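Protein-disulfide isomerase (Novosphingobium aromaticivorans, PDB 3GMF) probably makes, breaks or rearranges disulfide bonds in other proteins, as expected of a thioredoxin-fold disulfide isomerase. Local coordinates at residues I43-V46 and A52-V55; D64-L69 and A119-F124; L69-V74 and T84-S89. All coordinates share one frame; numbering follows the deposited sequence.

How the contacts relate
All three contacts are buried and rest on van der Waals packing, with no hydrogen bond across any of them. In contact 2 one touching atom is the hydroxyl oxygen of T66. Contact 1 joins a helix to a strand of the thioredoxin-type core. Contacts 2 and 3 lie in the helical part that follows strand 51-57. They share helix 62-73 and L69, with centres about 11 Å apart, and touch through V67 CG1 and F86 CG at 3.6 Å. The centre of contact 1 is about 28 Å from that of contact 2 and 18 Å from that of contact 3. Contact 3 reaches the probable redox site, the C27-C30 pair starting helix 28-46, through M87, which packs on C30.

Contact 1: residues I43-V46 and A52-V55; sequences IGMV and AIEV
M45 and V46, at the end of helix 28-46, both pack against I53 of strand 51-57. The terminal methyl of M45 does the touching. M45 CE lies 3.7 Å from I53 CG1 and 4.0 Å from A52 O. V46 brings one branch: its CG2 is 3.8 Å from I53 CD1 and 4.0 Å from I53 CG1. The gamma-methylene of I53 is therefore touched by both residues, while its delta-methyl meets V46. The side chains of V46 and I53 lie at about a right angle, whereas M45 approaches I53 on a slant. A52 takes part through its backbone, because its CB points away from the helix end.

Torsions explain the reach. The M45 chain is extended through CG and SD and then turns about the CG-SD bond (chi3 76°), which carries CE to I53. In I53, CG1 lies opposite the carbonyl carbon and beside the backbone N (chi1 -55°). This brings the longer branch nearer the helix than the CB direction alone would suggest.

The backbones close up at V46 and A52, whose CA atoms are 5.5 Å apart. The helix ends here in a wider, pi-type turn at 43-46. From within this turn M45 shares a backbone hydrogen bond with G51, which ties the helix end to the start of the strand.

M45 also packs on I192 and L196 of helix 185-196, and V46 on L10 of strand 7-10. I53 packs on E21 of strand 17-23. Strand 51-57 runs between strands 7-10 and 17-23. The contact thus lies at the turn of a beta-alpha-beta unit, where helix 28-46 hands the chain back to the sheet beside strand 17-23.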
loop_
_atom_site.group_PDB
_atom_site.type_symbol
_atom_site.label_atom_id
_atom_site.label_comp_id
_atom_site.label_asym_id
_atom_site.label_seq_id
_atom_site.Cartn_x
_atom_site.Cartn_y
_atom_site.Cartn_z
ATOM N N ILE A 43 4.684 -10.051 -15.907
ATOM C CA ILE A 43 5.056 -10.878 -17.061
ATOM C C ILE A 43 6.552 -10.790 -17.413
ATOM O O ILE A 43 7.153 -11.784 -17.837
ATOM C CB ILE A 43 4.149 -10.616 -18.299
ATOM C CG1 ILE A 43 4.160 -9.137 -18.708
ATOM C CG2 ILE A 43 2.724 -11.107 -18.025
ATOM C CD1 ILE A 43 3.409 -8.826 -20.006
ATOM N N GLY A 44 7.147 -9.612 -17.203
ATOM C CA GLY A 44 8.550 -9.374 -17.540
ATOM C C GLY A 44 9.554 -9.920 -16.539
ATOM O O GLY A 44 10.680 -10.279 -16.910
ATOM N N MET A 45 9.160 -10.000 -15.268
ATOM C CA MET A 45 10.135 -10.228 -14.200
ATOM C C MET A 45 9.770 -11.316 -13.188
ATOM O O MET A 45 10.586 -12.203 -12.896
ATOM C CB MET A 45 10.433 -8.897 -13.477
ATOM C CG MET A 45 11.605 -8.942 -12.502
ATOM S SD MET A 45 11.883 -7.415 -11.551
ATOM C CE MET A 45 10.600 -7.464 -10.314
ATOM N N VAL A 46 8.553 -11.234 -12.658
ATOM C CA VAL A 46 8.102 -12.097 -11.577
ATOM C C VAL A 46 7.793 -13.517 -12.079
ATOM O O VAL A 46 8.323 -14.499 -11.535
ATOM C CB VAL A 46 6.877 -11.475 -10.851
ATOM C CG1 VAL A 46 6.349 -12.398 -9.754
ATOM C CG2 VAL A 46 7.253 -10.111 -10.259
ATOM N N ALA A 52 11.723 -10.402 -7.805
ATOM C CA ALA A 52 10.586 -10.445 -6.903
ATOM C C ALA A 52 10.283 -9.016 -6.425
ATOM O O ALA A 52 11.168 -8.172 -6.413
ATOM C CB ALA A 52 10.889 -11.336 -5.715
ATOM N N ILE A 53 9.036 -8.779 -6.018
ATOM C CA ILE A 53 8.609 -7.440 -5.580
ATOM C C ILE A 53 8.178 -7.484 -4.135
ATOM O O ILE A 53 7.277 -8.241 -3.774
ATOM C CB ILE A 53 7.443 -6.879 -6.407
ATOM C CG1 ILE A 53 7.792 -6.881 -7.900
ATOM C CG2 ILE A 53 7.112 -5.446 -5.950
ATOM C CD1 ILE A 53 6.612 -6.699 -8.798
ATOM N N GLU A 54 8.807 -6.652 -3.320
ATOM C CA GLU A 54 8.460 -6.535 -1.928
ATOM C C GLU A 54 7.681 -5.237 -1.741
ATOM O O GLU A 54 8.241 -4.150 -1.866
ATOM C CB GLU A 54 9.710 -6.504 -1.071
ATOM C CG GLU A 54 9.441 -6.473 0.406
ATOM C CD GLU A 54 10.729 -6.588 1.195
ATOM O OE1 GLU A 54 11.689 -7.223 0.698
ATOM O OE2 GLU A 54 10.782 -6.050 2.304
ATOM N N VAL A 55 6.393 -5.355 -1.469
ATOM C CA VAL A 55 5.539 -4.182 -1.291
ATOM C C VAL A 55 5.545 -3.824 0.173
ATOM O O VAL A 55 5.253 -4.658 1.027
ATOM C CB VAL A 55 4.110 -4.453 -1.802
ATOM C CG1 VAL A 55 3.155 -3.316 -1.420
ATOM C CG2 VAL A 55 4.147 -4.646 -3.307
#

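Contact 2: residues D64-L69 and A119-F124; sequences DMTVAL and AIASDF
T66 of helix 62-73 meets I120 and A121 of helix 113-123 within the helical region inserted between strands 51-57 and 171-174 of the thioredoxin-type fold. Such a helical insert is known from DsbA-like relatives. The CA atoms of T66 and A121 are the closest across the contact, at 7.0 Å.

I120 offers its gamma-methyl branch: CG2 lies 3.6 Å from T66 OG1 and 4.0 Å from T66 CB. The other end of I120 also comes close, with CD1 at 3.9 Å from T66 OG1. The hydroxyl oxygen thus sits against both methyls of one isoleucine, and the two side chains pass at a slant. On its other branch, T66 CG2 is 4.3 Å from A121 CB, a looser touch.

The T66 torsion decides which group faces which. OG1 is set beside the backbone N (chi1 -56°), and CG2 lies opposite that N. From this position OG1 hydrogen-bonds to P62 O, one turn back in its own helix.

F126 of helix 126-131 packs on T66, and Y127 of the same helix touches A121. I120 packs further on P62, I63 and W108.

Between these two segments the contact is van der Waals packing, with no hydrogen bond across. The buried hydroxyl of T66 is satisfied within its own helix, which lets it lie against the methyls of I120 without needing a polar partner there.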
loop_
_atom_site.group_PDB
_atom_site.type_symbol
_atom_site.label_atom_id
_atom_site.label_comp_id
_atom_site.label_asym_id
_atom_site.label_seq_id
_atom_site.Cartn_x
_atom_site.Cartn_y
_atom_site.Cartn_z
ATOM N N ASP A 64 -5.095 6.226 4.812
ATOM C CA ASP A 64 -4.087 5.213 4.420
ATOM C C ASP A 64 -4.017 4.066 5.439
ATOM O O ASP A 64 -4.098 2.888 5.067
ATOM C CB ASP A 64 -2.731 5.925 4.330
ATOM C CG ASP A 64 -1.708 5.178 3.478
ATOM O OD1 ASP A 64 -1.992 4.074 2.949
ATOM O OD2 ASP A 64 -0.590 5.728 3.343
ATOM N N MET A 65 -3.886 4.426 6.721
ATOM C CA MET A 65 -3.832 3.430 7.809
ATOM C C MET A 65 -5.059 2.519 7.777
ATOM O O MET A 65 -4.935 1.312 7.951
ATOM C CB MET A 65 -3.715 4.096 9.193
ATOM C CG MET A 65 -3.549 3.051 10.326
ATOM S SD MET A 65 -2.085 1.924 10.243
ATOM C CE MET A 65 -0.919 3.029 11.052
ATOM N N THR A 66 -6.240 3.118 7.588
ATOM C CA THR A 66 -7.498 2.349 7.570
ATOM C C THR A 66 -7.490 1.329 6.426
ATOM O O THR A 66 -7.818 0.162 6.625
ATOM C CB THR A 66 -8.716 3.295 7.467
ATOM O OG1 THR A 66 -8.691 4.237 8.547
ATOM C CG2 THR A 66 -10.058 2.499 7.505
ATOM N N VAL A 67 -7.095 1.772 5.232
ATOM C CA VAL A 67 -6.959 0.841 4.096
ATOM C C VAL A 67 -5.910 -0.258 4.359
ATOM O O VAL A 67 -6.145 -1.444 4.080
ATOM C CB VAL A 67 -6.635 1.592 2.814
ATOM C CG1 VAL A 67 -6.491 0.604 1.683
ATOM C CG2 VAL A 67 -7.757 2.577 2.514
ATOM N N ALA A 68 -4.773 0.135 4.933
ATOM C CA ALA A 68 -3.695 -0.809 5.227
ATOM C C ALA A 68 -4.093 -1.829 6.296
ATOM O O ALA A 68 -3.661 -2.974 6.242
ATOM C CB ALA A 68 -2.402 -0.073 5.611
ATOM N N LEU A 69 -4.947 -1.438 7.239
ATOM C CA LEU A 69 -5.476 -2.440 8.176
ATOM C C LEU A 69 -6.243 -3.513 7.427
ATOM O O LEU A 69 -6.034 -4.702 7.683
ATOM C CB LEU A 69 -6.336 -1.807 9.273
ATOM C CG LEU A 69 -5.527 -1.013 10.302
ATOM C CD1 LEU A 69 -6.475 -0.023 11.010
ATOM C CD2 LEU A 69 -4.739 -1.932 11.275
ATOM N N ALA A 119 -14.873 6.227 11.908
ATOM C CA ALA A 119 -15.372 7.436 11.220
ATOM C C ALA A 119 -14.907 7.468 9.774
ATOM O O ALA A 119 -15.682 7.761 8.847
ATOM C CB ALA A 119 -14.915 8.697 11.945
ATOM N N ILE A 120 -13.627 7.149 9.576
ATOM C CA ILE A 120 -13.057 7.112 8.241
ATOM C C ILE A 120 -13.709 6.016 7.387
ATOM O O ILE A 120 -14.074 6.253 6.226
ATOM C CB ILE A 120 -11.530 6.908 8.305
ATOM C CG1 ILE A 120 -10.875 8.177 8.849
ATOM C CG2 ILE A 120 -10.959 6.590 6.922
ATOM C CD1 ILE A 120 -9.358 7.998 9.200
ATOM N N ALA A 121 -13.819 4.822 7.957
ATOM C CA ALA A 121 -14.404 3.689 7.222
ATOM C C ALA A 121 -15.845 4.025 6.808
ATOM O O ALA A 121 -16.299 3.636 5.727
ATOM C CB ALA A 121 -14.366 2.456 8.043
ATOM N N SER A 122 -16.544 4.757 7.676
ATOM C CA SER A 122 -17.885 5.233 7.363
ATOM C C SER A 122 -17.890 6.260 6.229
ATOM O O SER A 122 -18.567 6.069 5.202
ATOM C CB SER A 122 -18.558 5.810 8.603
ATOM O OG SER A 122 -19.914 6.104 8.321
ATOM N N ASP A 123 -17.118 7.334 6.401
ATOM C CA ASP A 123 -17.031 8.402 5.401
ATOM C C ASP A 123 -16.578 7.933 4.031
ATOM O O ASP A 123 -17.043 8.457 3.016
ATOM C CB ASP A 123 -16.097 9.528 5.860
ATOM C CG ASP A 123 -16.635 10.312 7.043
ATOM O OD1 ASP A 123 -17.812 10.149 7.445
ATOM O OD2 ASP A 123 -15.862 11.125 7.575
ATOM N N PHE A 124 -15.660 6.960 3.996
ATOM C CA PHE A 124 -15.099 6.471 2.738
ATOM C C PHE A 124 -15.828 5.242 2.202
ATOM O O PHE A 124 -15.462 4.700 1.160
ATOM C CB PHE A 124 -13.585 6.247 2.863
ATOM C CG PHE A 124 -12.799 7.531 2.879
ATOM C CD1 PHE A 124 -12.246 8.021 1.702
ATOM C CD2 PHE A 124 -12.643 8.263 4.067
ATOM C CE1 PHE A 124 -11.516 9.224 1.687
ATOM C CE2 PHE A 124 -11.941 9.455 4.069
ATOM C CZ PHE A 124 -11.368 9.937 2.879
#

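Contact 3: residues L69-V74 and T84-S89; sequences LITNCV and TAFMRS
T71 and F86 have the nearest CA atoms of the two helical segments, yet these are 8.8 Å apart, so side chains must bridge the gap. Segments 69-74 and 84-89 run in broadly opposite senses. Segment 69-74 belongs to helix 62-73 and segment 84-89 to helix 76-88. Near the end of the second, S89 N donates to A85 O at 2.8 Å.

The F86 ring fills the gap. T71 CG2 lies 3.6 Å from F86 CD2 and 3.9 Å from F86 CE2. I70 reaches the far end of the ring, where its CD1 is 4.1 Å from F86 CZ. Both methyls come to the ring obliquely.

In T71 the hydroxyl stands between the backbone N and carbonyl carbon (chi1 68°), which puts CG2 beside the N, where it touches the phenyl ring. OG1 is hydrogen-bonded to Y25 OH. Other aromatic groups complete the surroundings: W93 meets F86 edge-to-face, and F129 is inclined to it.

Nearby, C73 forms a disulfide with C143. F86 packs two successive helices of the helical region together, while M87 of the second reaches C30 of helix 28-46, an arrangement consistent with a DsbA-like fold.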
loop_
_atom_site.group_PDB
_atom_site.type_symbol
_atom_site.label_atom_id
_atom_site.label_comp_id
_atom_site.label_asym_id
_atom_site.label_seq_id
_atom_site.Cartn_x
_atom_site.Cartn_y
_atom_site.Cartn_z
ATOM N N LEU A 69 -4.947 -1.438 7.239
ATOM C CA LEU A 69 -5.476 -2.440 8.176
ATOM C C LEU A 69 -6.243 -3.513 7.427
ATOM O O LEU A 69 -6.034 -4.702 7.683
ATOM C CB LEU A 69 -6.336 -1.807 9.273
ATOM C CG LEU A 69 -5.527 -1.013 10.302
ATOM C CD1 LEU A 69 -6.475 -0.023 11.010
ATOM C CD2 LEU A 69 -4.739 -1.932 11.275
ATOM N N ILE A 70 -7.065 -3.103 6.466
ATOM C CA ILE A 70 -7.883 -4.032 5.682
ATOM C C ILE A 70 -6.990 -4.969 4.870
ATOM O O ILE A 70 -7.087 -6.192 5.018
ATOM C CB ILE A 70 -8.902 -3.314 4.779
ATOM C CG1 ILE A 70 -9.816 -2.379 5.601
ATOM C CG2 ILE A 70 -9.737 -4.324 3.984
ATOM C CD1 ILE A 70 -10.666 -1.427 4.745
ATOM N N THR A 71 -6.093 -4.406 4.054
ATOM C CA THR A 71 -5.240 -5.250 3.186
ATOM C C THR A 71 -4.291 -6.170 3.985
ATOM O O THR A 71 -3.971 -7.283 3.540
ATOM C CB THR A 71 -4.463 -4.409 2.133
ATOM O OG1 THR A 71 -3.488 -3.597 2.804
ATOM C CG2 THR A 71 -5.419 -3.511 1.342
ATOM N N ASN A 72 -3.892 -5.744 5.183
ATOM C CA ASN A 72 -3.017 -6.567 6.021
ATOM C C ASN A 72 -3.727 -7.591 6.913
ATOM O O ASN A 72 -3.042 -8.407 7.542
ATOM C CB ASN A 72 -2.057 -5.708 6.849
ATOM C CG ASN A 72 -0.947 -5.100 6.002
ATOM O OD1 ASN A 72 0.158 -5.646 5.927
ATOM N ND2 ASN A 72 -1.241 -3.968 5.355
ATOM N N CYS A 73 -5.046 -7.576 6.913
ATOM C CA CYS A 73 -5.804 -8.506 7.797
ATOM C C CYS A 73 -6.192 -9.746 7.036
ATOM O O CYS A 73 -6.500 -10.718 7.668
ATOM C CB CYS A 73 -7.020 -7.850 8.488
ATOM S SG CYS A 73 -8.552 -7.649 7.510
ATOM N N VAL A 74 -6.132 -9.739 5.720
ATOM C CA VAL A 74 -6.422 -10.914 4.891
ATOM C C VAL A 74 -5.205 -11.851 4.806
ATOM O O VAL A 74 -4.076 -11.413 5.032
ATOM C CB VAL A 74 -6.931 -10.524 3.463
ATOM C CG1 VAL A 74 -8.283 -9.826 3.527
ATOM C CG2 VAL A 74 -5.905 -9.689 2.695
ATOM N N THR A 84 -3.944 -4.336 -4.973
ATOM C CA THR A 84 -4.070 -3.843 -6.347
ATOM C C THR A 84 -5.434 -3.193 -6.580
ATOM O O THR A 84 -5.508 -2.144 -7.231
ATOM C CB THR A 84 -3.766 -4.976 -7.396
ATOM O OG1 THR A 84 -2.361 -5.270 -7.359
ATOM C CG2 THR A 84 -4.138 -4.554 -8.804
ATOM N N ALA A 85 -6.490 -3.797 -6.024
ATOM C CA ALA A 85 -7.856 -3.263 -6.141
ATOM C C ALA A 85 -7.995 -1.856 -5.535
ATOM O O ALA A 85 -8.483 -0.939 -6.200
ATOM C CB ALA A 85 -8.881 -4.219 -5.521
ATOM N N PHE A 86 -7.528 -1.685 -4.299
ATOM C CA PHE A 86 -7.504 -0.337 -3.693
ATOM C C PHE A 86 -6.712 0.670 -4.502
ATOM O O PHE A 86 -7.137 1.832 -4.636
ATOM C CB PHE A 86 -6.984 -0.367 -2.258
ATOM C CG PHE A 86 -8.022 -0.724 -1.240
ATOM C CD1 PHE A 86 -9.001 0.199 -0.854
ATOM C CD2 PHE A 86 -8.011 -1.991 -0.641
ATOM C CE1 PHE A 86 -9.943 -0.136 0.119
ATOM C CE2 PHE A 86 -8.942 -2.343 0.316
ATOM C CZ PHE A 86 -9.931 -1.418 0.697
ATOM N N MET A 87 -5.570 0.239 -5.047
ATOM C CA MET A 87 -4.739 1.140 -5.842
ATOM C C MET A 87 -5.369 1.450 -7.195
ATOM O O MET A 87 -5.462 2.618 -7.576
ATOM C CB MET A 87 -3.327 0.582 -6.044
ATOM C CG MET A 87 -2.434 0.679 -4.828
ATOM S SD MET A 87 -2.141 2.375 -4.186
ATOM C CE MET A 87 -0.814 1.948 -3.077
ATOM N N ARG A 88 -5.791 0.409 -7.922
ATOM C CA ARG A 88 -6.423 0.606 -9.228
ATOM C C ARG A 88 -7.737 1.375 -9.154
ATOM O O ARG A 88 -8.026 2.198 -10.033
ATOM C CB ARG A 88 -6.645 -0.735 -9.952
ATOM C CG ARG A 88 -5.363 -1.319 -10.499
ATOM C CD ARG A 88 -5.678 -2.508 -11.418
ATOM N NE ARG A 88 -4.536 -2.843 -12.262
ATOM C CZ ARG A 88 -4.354 -2.369 -13.493
ATOM N NH1 ARG A 88 -3.284 -2.727 -14.190
ATOM N NH2 ARG A 88 -5.238 -1.539 -14.029
ATOM N N SER A 89 -8.517 1.148 -8.103
ATOM C CA SER A 89 -9.825 1.794 -7.990
ATOM C C SER A 89 -9.805 3.024 -7.081
ATOM O O SER A 89 -10.861 3.468 -6.615
ATOM C CB SER A 89 -10.891 0.802 -7.516
ATOM O OG SER A 89 -10.736 0.509 -6.140
#